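Local coordinates for protein nicotinate-nucleotide pyrophosphorylase (Pyrococcus furiosus, PDB 2I14) that binds zinc and probably catalyses the transfer of a phosphoribosyl group from phosphoribosyl pyrophosphate to nicotinate, a step of NAD biosynthesis, at residues L45-T50 / V94-G99. Numbering follows the deposited sequence.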
# COMPACT_ATOMS: atom_id res chain seq x y z
N LEU A 45 -32.77 -30.63 -16.23
CA LEU A 45 -32.55 -30.44 -14.81
C LEU A 45 -31.68 -29.20 -14.68
O LEU A 45 -30.57 -29.15 -15.21
CB LEU A 45 -31.82 -31.65 -14.20
CG LEU A 45 -31.53 -31.57 -12.69
CD1 LEU A 45 -32.81 -31.31 -11.93
CD2 LEU A 45 -30.88 -32.86 -12.22
N ALA A 46 -32.21 -28.19 -14.00
CA ALA A 46 -31.48 -26.95 -13.81
C ALA A 46 -30.96 -26.87 -12.36
O ALA A 46 -31.59 -27.36 -11.43
CB ALA A 46 -32.37 -25.74 -14.14
N ASP A 47 -29.79 -26.26 -12.22
CA ASP A 47 -29.12 -26.09 -10.94
C ASP A 47 -29.09 -24.62 -10.54
O ASP A 47 -29.07 -23.73 -11.40
CB ASP A 47 -27.67 -26.56 -11.06
CG ASP A 47 -27.38 -27.82 -10.27
OD1 ASP A 47 -28.36 -28.47 -9.81
OD2 ASP A 47 -26.18 -28.17 -10.10
N VAL A 48 -29.09 -24.37 -9.24
CA VAL A 48 -28.99 -23.01 -8.74
C VAL A 48 -27.77 -22.96 -7.83
O VAL A 48 -27.70 -23.67 -6.82
CB VAL A 48 -30.24 -22.60 -7.96
CG1 VAL A 48 -30.00 -21.27 -7.30
CG2 VAL A 48 -31.41 -22.49 -8.90
N THR A 49 -26.79 -22.15 -8.21
CA THR A 49 -25.55 -22.00 -7.43
C THR A 49 -24.97 -20.59 -7.55
O THR A 49 -25.59 -19.69 -8.10
CB THR A 49 -24.44 -22.95 -7.95
OG1 THR A 49 -24.10 -22.54 -9.28
CG2 THR A 49 -24.92 -24.39 -8.00
N THR A 50 -23.78 -20.41 -7.01
CA THR A 50 -23.06 -19.14 -7.12
C THR A 50 -21.64 -19.58 -7.24
O THR A 50 -21.25 -20.62 -6.70
CB THR A 50 -23.10 -18.23 -5.85
OG1 THR A 50 -22.54 -18.94 -4.73
CG2 THR A 50 -24.48 -17.83 -5.52
N VAL A 94 -28.07 -25.23 -4.35
CA VAL A 94 -28.90 -25.03 -3.18
C VAL A 94 -30.34 -25.37 -3.52
O VAL A 94 -31.19 -25.48 -2.62
CB VAL A 94 -28.80 -23.58 -2.70
CG1 VAL A 94 -27.38 -23.27 -2.27
CG2 VAL A 94 -29.25 -22.64 -3.80
N LEU A 95 -30.62 -25.53 -4.81
CA LEU A 95 -31.97 -25.86 -5.29
C LEU A 95 -31.93 -26.30 -6.75
O LEU A 95 -31.23 -25.69 -7.57
CB LEU A 95 -32.89 -24.64 -5.12
CG LEU A 95 -34.30 -24.73 -5.71
CD1 LEU A 95 -35.20 -23.67 -5.07
CD2 LEU A 95 -34.24 -24.55 -7.22
N GLN A 96 -32.67 -27.35 -7.07
CA GLN A 96 -32.72 -27.87 -8.44
C GLN A 96 -34.15 -27.87 -8.96
O GLN A 96 -35.10 -27.79 -8.19
CB GLN A 96 -32.16 -29.29 -8.48
CG GLN A 96 -30.75 -29.39 -7.94
CD GLN A 96 -30.22 -30.81 -7.94
OE1 GLN A 96 -30.78 -31.70 -7.29
NE2 GLN A 96 -29.12 -31.04 -8.66
N ILE A 97 -34.30 -27.93 -10.28
CA ILE A 97 -35.62 -27.97 -10.87
C ILE A 97 -35.61 -28.90 -12.06
O ILE A 97 -34.69 -28.86 -12.89
CB ILE A 97 -36.09 -26.61 -11.35
CG1 ILE A 97 -36.15 -25.63 -10.18
CG2 ILE A 97 -37.47 -26.74 -11.96
CD1 ILE A 97 -36.68 -24.27 -10.57
N GLU A 98 -36.63 -29.74 -12.16
CA GLU A 98 -36.72 -30.67 -13.26
C GLU A 98 -38.00 -30.49 -14.05
O GLU A 98 -39.08 -30.29 -13.48
CB GLU A 98 -36.61 -32.09 -12.73
CG GLU A 98 -36.15 -33.07 -13.77
CD GLU A 98 -35.66 -34.36 -13.16
OE1 GLU A 98 -35.19 -35.23 -13.93
OE2 GLU A 98 -35.77 -34.51 -11.92
N GLY A 99 -37.88 -30.55 -15.37
CA GLY A 99 -39.05 -30.39 -16.22
C GLY A 99 -38.73 -29.79 -17.57
O GLY A 99 -37.57 -29.64 -17.95
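The carboxylate of Asp-47 and the amide of Gln-96 run alongside each other, pointing the same way, their planes turned 36° apart: NE2 of Gln-96 gives a hydrogen to the syn lone pair of Asp-47 OD1, 2.9 Å away and almost exactly in the amide plane. In the backbone, Asp-47 and Gln-96 are a non-hydrogen-bonded pair of an antiparallel sheet, so the bond between them is made by side chains; their strands, 43-49 and 95-98, are neighbours in the N-terminal domain of a quinolinate phosphoribosyl transferase relative. The alternation of such a sheet is plain here. Leu-45, Asp-47, Gln-96 and Glu-98 occupy one face, where Glu-98 turns its carboxylate to Arg-327; Ala-46, Val-48, Leu-95 and Ile-97 occupy the other, where Val-48 and Ile-97 touch helix 108-131, and Leu-95 and Ile-97 touch helix 65-72. With CG of Gln-96 anti to its carbonyl carbon (chi1 -57°) and the chain extended beyond, the amide reaches Asp-47. A leucine in place of Gln-96 would probably leave OD1 of the buried Asp-47 without its amide donor. Ala-46 and Ile-97 exchange two backbone hydrogen bonds, and Val-94 N reaches Val-48 O. Across the apolar face, Val-48 CG2 meets Leu-95 CD2 at 3.9 Å, while on the face of Asp-47 and Gln-96, Leu-45 CD1 lies 4.0 Å from Glu-98 CB.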